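Local coordinates for tryptophane-5-halogenase (Microbispora sp. ATCC PTA-5024, PDB 5UAO), which probably chlorinates carbon 5 of a tryptophan side chain in the lanthipeptide NAI-107, using flavin-adenine dinucleotide as cofactor, at residues Gly213-Thr218 / Asp226-Cys231; Arg334-Gly339 / Asn346-Val351. One frame throughout, in Å; residues are numbered along the deposited sequence.

Interaction 1: Gly213-Thr218 / Asp226-Cys231; sequences GGLITT and DFYVDC. With FAD (flavin-adenine dinucleotide), chain E.
This contact belongs to the FAD-binding mixed sheet of the tryptophan halogenase fold, a Rossmann-type arrangement in which strand 227-230 sits beside strand 31-35. Strand 213-217 lies on the far side of strands 31-35, 56-61 and 195-208, so the two segments are not sheet neighbours. The axes of the short segments 213-217 and 227-230 approach to 9.4 Å, with 51° between their N-to-C directions. The contact is made chiefly by the Tyr228 ring. Tyr228 CG is anti to its carbonyl carbon (chi1 -56°), which sends the ring across to strand 213-217. There Leu215 CG lies 3.9 Å from Tyr228 CE2, and Leu215 CD1 is 4.0 Å from the same CE2 atom. Leu215 also packs on Ile35 and Val204, so this apolar patch extends to the strands in between. The Tyr228 hydroxyl ends beside a classic beta bulge, where Gly213 and Gly214 pair with the single residue Arg205. Tyr228 OH is hydrogen-bonded to Tyr225 N. Just past the C-terminal end of strand 227-230, Cys231 O comes to 3.2 Å from FAD O4B, a close approach only. At the bulge, Gly214 CA lies 3.6 Å from Tyr228 OH.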
loop_
_atom_site.group_PDB
_atom_site.type_symbol
_atom_site.label_atom_id
_atom_site.label_comp_id
_atom_site.label_asym_id
_atom_site.label_seq_id
_atom_site.Cartn_x
_atom_site.Cartn_y
_atom_site.Cartn_z
ATOM N N GLY A 213 14.314 -31.945 9.940
ATOM C CA GLY A 213 13.839 -33.249 10.403
ATOM C C GLY A 213 13.818 -33.370 11.911
ATOM O O GLY A 213 13.037 -34.134 12.463
ATOM N N GLY A 214 14.682 -32.627 12.587
ATOM C CA GLY A 214 14.752 -32.712 14.010
ATOM C C GLY A 214 15.830 -31.891 14.639
ATOM O O GLY A 214 16.660 -31.322 13.975
ATOM N N LEU A 215 15.817 -31.815 15.948
ATOM C CA LEU A 215 16.853 -31.080 16.685
ATOM C C LEU A 215 17.576 -32.038 17.656
ATOM O O LEU A 215 16.930 -32.774 18.374
ATOM C CB LEU A 215 16.234 -29.943 17.472
ATOM C CG LEU A 215 15.194 -29.060 16.760
ATOM C CD1 LEU A 215 14.541 -28.199 17.780
ATOM C CD2 LEU A 215 15.989 -28.209 15.820
ATOM N N ILE A 216 18.905 -31.979 17.697
ATOM C CA ILE A 216 19.694 -32.754 18.652
ATOM C C ILE A 216 20.209 -31.804 19.741
ATOM O O ILE A 216 20.904 -30.832 19.465
ATOM C CB ILE A 216 20.923 -33.409 17.963
ATOM C CG1 ILE A 216 20.561 -34.019 16.600
ATOM C CG2 ILE A 216 21.687 -34.354 18.904
ATOM C CD1 ILE A 216 19.466 -35.026 16.623
ATOM N N THR A 217 19.862 -32.082 20.989
ATOM C CA THR A 217 20.363 -31.303 22.089
ATOM C C THR A 217 21.799 -31.647 22.421
ATOM O O THR A 217 22.316 -32.717 22.044
ATOM C CB THR A 217 19.523 -31.477 23.357
ATOM O OG1 THR A 217 19.737 -32.770 23.986
ATOM C CG2 THR A 217 18.065 -31.270 23.029
ATOM N N THR A 218 22.435 -30.776 23.168
ATOM C CA THR A 218 23.811 -31.035 23.617
ATOM C C THR A 218 23.967 -32.326 24.434
ATOM O O THR A 218 24.993 -32.916 24.376
ATOM C CB THR A 218 24.308 -29.894 24.475
ATOM O OG1 THR A 218 23.310 -29.612 25.474
ATOM C CG2 THR A 218 24.554 -28.650 23.598
ATOM N N ASP A 226 6.335 -30.791 13.909
ATOM C CA ASP A 226 5.869 -30.652 12.526
ATOM C C ASP A 226 6.288 -29.307 11.916
ATOM O O ASP A 226 6.552 -29.222 10.747
ATOM C CB ASP A 226 4.352 -30.840 12.417
ATOM C CG ASP A 226 3.885 -32.265 12.834
ATOM O OD1 ASP A 226 4.564 -33.274 12.494
ATOM O OD2 ASP A 226 2.815 -32.349 13.475
ATOM N N PHE A 227 6.392 -28.281 12.749
ATOM C CA PHE A 227 6.817 -26.963 12.313
ATOM C C PHE A 227 7.697 -26.360 13.402
ATOM O O PHE A 227 7.425 -26.539 14.576
ATOM C CB PHE A 227 5.608 -26.036 12.064
ATOM C CG PHE A 227 5.943 -24.807 11.256
ATOM C CD1 PHE A 227 5.919 -24.842 9.844
ATOM C CD2 PHE A 227 6.309 -23.640 11.880
ATOM C CE1 PHE A 227 6.223 -23.719 9.085
ATOM C CE2 PHE A 227 6.598 -22.489 11.140
ATOM C CZ PHE A 227 6.586 -22.540 9.729
ATOM N N TYR A 228 8.702 -25.590 13.001
ATOM C CA TYR A 228 9.596 -24.925 13.952
ATOM C C TYR A 228 9.533 -23.392 13.812
ATOM O O TYR A 228 9.643 -22.860 12.686
ATOM C CB TYR A 228 11.054 -25.358 13.671
ATOM C CG TYR A 228 11.241 -26.861 13.709
ATOM C CD1 TYR A 228 10.895 -27.642 12.616
ATOM C CD2 TYR A 228 11.704 -27.482 14.845
ATOM C CE1 TYR A 228 11.001 -28.998 12.681
ATOM C CE2 TYR A 228 11.802 -28.870 14.917
ATOM C CZ TYR A 228 11.479 -29.613 13.863
ATOM O OH TYR A 228 11.608 -31.032 13.946
ATOM N N VAL A 229 9.514 -22.698 14.934
ATOM C CA VAL A 229 9.672 -21.232 14.906
ATOM C C VAL A 229 11.093 -20.918 15.453
ATOM O O VAL A 229 11.478 -21.386 16.541
ATOM C CB VAL A 229 8.574 -20.503 15.710
ATOM C CG1 VAL A 229 8.608 -19.017 15.441
ATOM C CG2 VAL A 229 7.158 -20.978 15.382
ATOM N N ASP A 230 11.908 -20.208 14.660
ATOM C CA ASP A 230 13.207 -19.817 15.115
ATOM C C ASP A 230 13.153 -18.494 15.889
ATOM O O ASP A 230 13.005 -17.403 15.306
ATOM C CB ASP A 230 14.188 -19.718 13.956
ATOM C CG ASP A 230 15.594 -19.471 14.438
ATOM O OD1 ASP A 230 15.798 -19.101 15.615
ATOM O OD2 ASP A 230 16.541 -19.617 13.614
ATOM N N CYS A 231 13.191 -18.613 17.215
ATOM C CA CYS A 231 13.268 -17.485 18.141
ATOM C C CYS A 231 14.613 -17.542 18.888
ATOM O O CYS A 231 14.700 -17.200 20.083
ATOM C CB CYS A 231 12.029 -17.473 19.083
ATOM S SG CYS A 231 10.430 -17.460 18.201
HETATM P PA FAD E . 16.553 -13.250 22.759
HETATM O O1A FAD E . 15.921 -12.381 23.847
HETATM O O2A FAD E . 18.035 -13.124 22.357
HETATM O O5B FAD E . 16.189 -14.794 23.026
HETATM C C5B FAD E . 16.820 -15.901 22.415
HETATM C C4B FAD E . 16.317 -17.150 23.116
HETATM O O4B FAD E . 16.834 -18.176 22.265
HETATM C C3B FAD E . 16.833 -17.439 24.541
HETATM O O3B FAD E . 15.758 -17.994 25.453
HETATM C C2B FAD E . 17.929 -18.487 24.318
HETATM O O2B FAD E . 18.187 -19.396 25.464
HETATM C C1B FAD E . 17.367 -19.213 23.095
HETATM N N9A FAD E . 18.418 -19.986 22.392
HETATM C C8A FAD E . 19.448 -19.479 21.651
HETATM N N7A FAD E . 20.189 -20.505 21.149
HETATM C C5A FAD E . 19.631 -21.656 21.601
HETATM C C6A FAD E . 19.970 -23.069 21.487
HETATM N N6A FAD E . 21.058 -23.447 20.750
HETATM N N1A FAD E . 19.159 -23.939 22.070
HETATM C C2A FAD E . 18.066 -23.579 22.772
HETATM N N3A FAD E . 17.724 -22.300 22.933
HETATM C C4A FAD E . 18.469 -21.326 22.378
HETATM N N1 FAD E . 12.422 -3.778 21.102
HETATM C C2 FAD E . 11.356 -2.976 21.438
HETATM O O2 FAD E . 10.177 -3.276 21.061
HETATM N N3 FAD E . 11.523 -1.856 22.192
HETATM C C4 FAD E . 12.722 -1.452 22.661
HETATM O O4 FAD E . 12.773 -0.380 23.341
HETATM C C4X FAD E . 13.917 -2.297 22.326
HETATM N N5 FAD E . 15.190 -1.966 22.683
HETATM C C5X FAD E . 16.257 -2.738 22.369
HETATM C C6 FAD E . 17.526 -2.339 22.767
HETATM C C7 FAD E . 18.647 -3.080 22.437
HETATM C C7M FAD E . 20.031 -2.696 22.872
HETATM C C8 FAD E . 18.494 -4.336 21.706
HETATM C C8M FAD E . 19.729 -5.143 21.365
HETATM C C9 FAD E . 17.232 -4.730 21.299
HETATM C C9A FAD E . 16.081 -3.986 21.570
HETATM N N10 FAD E . 14.770 -4.383 21.130
HETATM C C10 FAD E . 13.688 -3.520 21.498
HETATM C "C1'" FAD E . 14.416 -5.648 20.416
HETATM C "C2'" FAD E . 13.792 -6.552 21.584
HETATM O "O2'" FAD E . 14.814 -6.494 22.571
HETATM C "C3'" FAD E . 13.620 -8.104 21.750
HETATM O "O3'" FAD E . 13.397 -8.717 23.075
HETATM C "C4'" FAD E . 14.981 -8.731 21.664
HETATM O "O4'" FAD E . 15.991 -7.741 21.304
HETATM C "C5'" FAD E . 14.795 -9.976 20.797
HETATM O "O5'" FAD E . 14.084 -10.956 21.495
HETATM P P FAD E . 14.394 -12.476 20.976
HETATM O O1P FAD E . 14.378 -12.518 19.508
HETATM O O2P FAD E . 13.334 -13.270 21.728
HETATM O O3P FAD E . 15.866 -12.927 21.310
#

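Interaction 2: Arg334-Gly339 / Asn346-Val351; sequences REAWRG and NSYAFV. With FAD (flavin-adenine dinucleotide), chain E.
Tyr348 CG is anti to the backbone N (chi1 174°), which carries the phenol ring out to Ala336. The ring turns one face to the Ala336 methyl. The pair joins the loops leading into two short strands of the FAD-binding fold: 337-338 at the edge of the large mixed sheet and 349-350 at the edge of a small antiparallel sheet. Ala336 CB lies over the Tyr348 ring in a CH-pi contact, 3.8 Å from the centroid and 25° off the ring normal. The methyl is offset toward the rim, with Ala336 CB 3.5 Å from Tyr348 CD1. The backbone of Glu335 also reaches this rim, and its carbonyl O lies at the ring edge, in plane. A water bridges the phenol end of the ring to the backbone: it accepts from Tyr348 OH and donates to Arg334 O. Trp394 of helix 383-406 adds an edge-to-face contact with Tyr348. Within segment 334-339, Arg338 NH1 meets Glu335 OE1 on the syn side of the carboxylate in a salt bridge. Arg338 NE has a second acidic partner, Asp210. The Trp337 indole NE1 donates to Gly339 O at 2.9 Å, with that oxygen in the ring plane. Segment 346-351 also belongs to the cofactor pocket. Asn346 uses its side chain for weak hydrogen bonds to FAD O4'. Its backbone makes a straighter bond: Asn346 N donates to the phosphate oxygen O1P of FAD at 3.0 Å, with an angle of 166°.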
loop_
_atom_site.group_PDB
_atom_site.type_symbol
_atom_site.label_atom_id
_atom_site.label_comp_id
_atom_site.label_asym_id
_atom_site.label_seq_id
_atom_site.Cartn_x
_atom_site.Cartn_y
_atom_site.Cartn_z
ATOM N N ARG A 334 17.370 -12.503 4.218
ATOM C CA ARG A 334 16.710 -12.433 2.922
ATOM C C ARG A 334 15.296 -12.902 3.065
ATOM O O ARG A 334 14.396 -12.328 2.477
ATOM C CB ARG A 334 17.461 -13.288 1.891
ATOM C CG ARG A 334 17.209 -12.986 0.417
ATOM C CD ARG A 334 18.078 -13.881 -0.455
ATOM N NE ARG A 334 17.983 -15.319 -0.044
ATOM C CZ ARG A 334 18.856 -16.290 -0.409
ATOM N NH1 ARG A 334 19.886 -16.022 -1.218
ATOM N NH2 ARG A 334 18.686 -17.551 -0.001
ATOM N N GLU A 335 15.089 -13.924 3.897
ATOM C CA GLU A 335 13.777 -14.496 4.054
ATOM C C GLU A 335 13.565 -14.779 5.522
ATOM O O GLU A 335 14.534 -15.052 6.260
ATOM C CB GLU A 335 13.718 -15.828 3.274
ATOM C CG GLU A 335 14.231 -15.783 1.826
ATOM C CD GLU A 335 13.971 -17.092 1.098
ATOM O OE1 GLU A 335 14.714 -18.039 1.370
ATOM O OE2 GLU A 335 12.972 -17.175 0.320
ATOM N N ALA A 336 12.318 -14.754 5.936
ATOM C CA ALA A 336 11.938 -15.155 7.277
ATOM C C ALA A 336 11.394 -16.571 7.387
ATOM O O ALA A 336 11.415 -17.186 8.482
ATOM C CB ALA A 336 10.897 -14.171 7.834
ATOM N N TRP A 337 10.797 -17.058 6.291
ATOM C CA TRP A 337 10.130 -18.336 6.287
ATOM C C TRP A 337 10.692 -19.155 5.141
ATOM O O TRP A 337 10.677 -18.719 3.971
ATOM C CB TRP A 337 8.652 -18.143 6.091
ATOM C CG TRP A 337 7.759 -19.320 6.210
ATOM C CD1 TRP A 337 8.079 -20.661 6.064
ATOM C CD2 TRP A 337 6.355 -19.275 6.439
ATOM N NE1 TRP A 337 7.002 -21.419 6.266
ATOM C CE2 TRP A 337 5.905 -20.622 6.472
ATOM C CE3 TRP A 337 5.428 -18.227 6.666
ATOM C CZ2 TRP A 337 4.570 -20.966 6.712
ATOM C CZ3 TRP A 337 4.054 -18.545 6.913
ATOM C CH2 TRP A 337 3.646 -19.928 6.944
ATOM N N ARG A 338 11.127 -20.356 5.479
ATOM C CA ARG A 338 11.508 -21.325 4.488
ATOM C C ARG A 338 11.140 -22.749 4.924
ATOM O O ARG A 338 11.560 -23.246 5.975
ATOM C CB ARG A 338 12.979 -21.236 4.224
ATOM C CG ARG A 338 13.383 -22.048 3.005
ATOM C CD ARG A 338 14.719 -21.569 2.532
ATOM N NE ARG A 338 15.074 -22.172 1.267
ATOM C CZ ARG A 338 15.314 -21.492 0.165
ATOM N NH1 ARG A 338 15.279 -20.165 0.154
ATOM N NH2 ARG A 338 15.618 -22.156 -0.940
ATOM N N GLY A 339 10.363 -23.415 4.095
ATOM C CA GLY A 339 9.857 -24.766 4.395
ATOM C C GLY A 339 9.113 -24.762 5.713
ATOM O O GLY A 339 8.145 -24.057 5.888
ATOM N N ASN A 346 14.840 -11.382 16.807
ATOM C CA ASN A 346 16.185 -11.037 16.401
ATOM C C ASN A 346 16.823 -12.084 15.481
ATOM O O ASN A 346 17.776 -11.783 14.757
ATOM C CB ASN A 346 17.127 -10.862 17.624
ATOM C CG ASN A 346 16.798 -9.649 18.513
ATOM O OD1 ASN A 346 15.897 -8.829 18.231
ATOM N ND2 ASN A 346 17.531 -9.564 19.662
ATOM N N SER A 347 16.346 -13.307 15.502
ATOM C CA SER A 347 16.770 -14.296 14.524
ATOM C C SER A 347 16.534 -13.883 13.076
ATOM O O SER A 347 17.287 -14.336 12.204
ATOM C CB SER A 347 16.068 -15.630 14.779
ATOM O OG SER A 347 14.668 -15.402 14.782
ATOM N N TYR A 348 15.532 -13.030 12.821
ATOM C CA TYR A 348 15.211 -12.563 11.481
ATOM C C TYR A 348 15.855 -11.243 11.180
ATOM O O TYR A 348 16.584 -11.130 10.191
ATOM C CB TYR A 348 13.714 -12.513 11.200
ATOM C CG TYR A 348 13.381 -11.885 9.851
ATOM C CD1 TYR A 348 13.795 -12.475 8.650
ATOM C CD2 TYR A 348 12.754 -10.632 9.782
ATOM C CE1 TYR A 348 13.537 -11.871 7.416
ATOM C CE2 TYR A 348 12.472 -10.062 8.580
ATOM C CZ TYR A 348 12.853 -10.669 7.386
ATOM O OH TYR A 348 12.571 -10.045 6.176
ATOM N N ALA A 349 15.646 -10.255 12.027
ATOM C CA ALA A 349 16.040 -8.884 11.749
ATOM C C ALA A 349 16.150 -8.077 13.020
ATOM O O ALA A 349 15.525 -8.436 14.020
ATOM C CB ALA A 349 14.988 -8.208 10.848
ATOM N N PHE A 350 16.839 -6.933 12.951
ATOM C CA PHE A 350 17.000 -6.038 14.138
ATOM C C PHE A 350 17.362 -4.668 13.636
ATOM O O PHE A 350 18.128 -4.559 12.708
ATOM C CB PHE A 350 18.150 -6.489 15.036
ATOM C CG PHE A 350 18.431 -5.548 16.196
ATOM C CD1 PHE A 350 17.740 -5.689 17.374
ATOM C CD2 PHE A 350 19.307 -4.495 16.070
ATOM C CE1 PHE A 350 17.960 -4.827 18.424
ATOM C CE2 PHE A 350 19.503 -3.620 17.106
ATOM C CZ PHE A 350 18.824 -3.774 18.273
ATOM N N VAL A 351 16.768 -3.636 14.202
ATOM C CA VAL A 351 17.315 -2.258 14.084
ATOM C C VAL A 351 17.385 -1.688 15.495
ATOM O O VAL A 351 16.693 -2.158 16.425
ATOM C CB VAL A 351 16.443 -1.329 13.242
ATOM C CG1 VAL A 351 16.414 -1.788 11.803
ATOM C CG2 VAL A 351 15.031 -1.223 13.826
HETATM P PA FAD E . 16.553 -13.250 22.759
HETATM O O1A FAD E . 15.921 -12.381 23.847
HETATM O O2A FAD E . 18.035 -13.124 22.357
HETATM O O5B FAD E . 16.189 -14.794 23.026
HETATM C C5B FAD E . 16.820 -15.901 22.415
HETATM C C4B FAD E . 16.317 -17.150 23.116
HETATM O O4B FAD E . 16.834 -18.176 22.265
HETATM C C3B FAD E . 16.833 -17.439 24.541
HETATM O O3B FAD E . 15.758 -17.994 25.453
HETATM C C2B FAD E . 17.929 -18.487 24.318
HETATM O O2B FAD E . 18.187 -19.396 25.464
HETATM C C1B FAD E . 17.367 -19.213 23.095
HETATM N N9A FAD E . 18.418 -19.986 22.392
HETATM C C8A FAD E . 19.448 -19.479 21.651
HETATM N N7A FAD E . 20.189 -20.505 21.149
HETATM C C5A FAD E . 19.631 -21.656 21.601
HETATM C C6A FAD E . 19.970 -23.069 21.487
HETATM N N6A FAD E . 21.058 -23.447 20.750
HETATM N N1A FAD E . 19.159 -23.939 22.070
HETATM C C2A FAD E . 18.066 -23.579 22.772
HETATM N N3A FAD E . 17.724 -22.300 22.933
HETATM C C4A FAD E . 18.469 -21.326 22.378
HETATM N N1 FAD E . 12.422 -3.778 21.102
HETATM C C2 FAD E . 11.356 -2.976 21.438
HETATM O O2 FAD E . 10.177 -3.276 21.061
HETATM N N3 FAD E . 11.523 -1.856 22.192
HETATM C C4 FAD E . 12.722 -1.452 22.661
HETATM O O4 FAD E . 12.773 -0.380 23.341
HETATM C C4X FAD E . 13.917 -2.297 22.326
HETATM N N5 FAD E . 15.190 -1.966 22.683
HETATM C C5X FAD E . 16.257 -2.738 22.369
HETATM C C6 FAD E . 17.526 -2.339 22.767
HETATM C C7 FAD E . 18.647 -3.080 22.437
HETATM C C7M FAD E . 20.031 -2.696 22.872
HETATM C C8 FAD E . 18.494 -4.336 21.706
HETATM C C8M FAD E . 19.729 -5.143 21.365
HETATM C C9 FAD E . 17.232 -4.730 21.299
HETATM C C9A FAD E . 16.081 -3.986 21.570
HETATM N N10 FAD E . 14.770 -4.383 21.130
HETATM C C10 FAD E . 13.688 -3.520 21.498
HETATM C "C1'" FAD E . 14.416 -5.648 20.416
HETATM C "C2'" FAD E . 13.792 -6.552 21.584
HETATM O "O2'" FAD E . 14.814 -6.494 22.571
HETATM C "C3'" FAD E . 13.620 -8.104 21.750
HETATM O "O3'" FAD E . 13.397 -8.717 23.075
HETATM C "C4'" FAD E . 14.981 -8.731 21.664
HETATM O "O4'" FAD E . 15.991 -7.741 21.304
HETATM C "C5'" FAD E . 14.795 -9.976 20.797
HETATM O "O5'" FAD E . 14.084 -10.956 21.495
HETATM P P FAD E . 14.394 -12.476 20.976
HETATM O O1P FAD E . 14.378 -12.518 19.508
HETATM O O2P FAD E . 13.334 -13.270 21.728
HETATM O O3P FAD E . 15.866 -12.927 21.310
HETATM O O HOH W 1 12.174 -11.524 4.039
#

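Interactions 1 and 2 follow one another along the chain, and their centres are about 16 Å apart. Both reach the same mixed sheet. Strand 341-343 lies between 227-230 of interaction 1 and the edge strand 337-338 of interaction 2. The two contacts also touch directly. Ser347 OG is 2.7 Å from Asp230 O, a probable hydrogen bond, and the Phe227 ring meets the Trp337 indole with planes at about 80°. Both pairs of segments also touch FAD: 226-231 comes close to the ribose on the adenine side, and 346-351 bonds a phosphate oxygen and, weakly, O4' of the ribityl chain. The segments thus line neighbouring parts of the cofactor pocket.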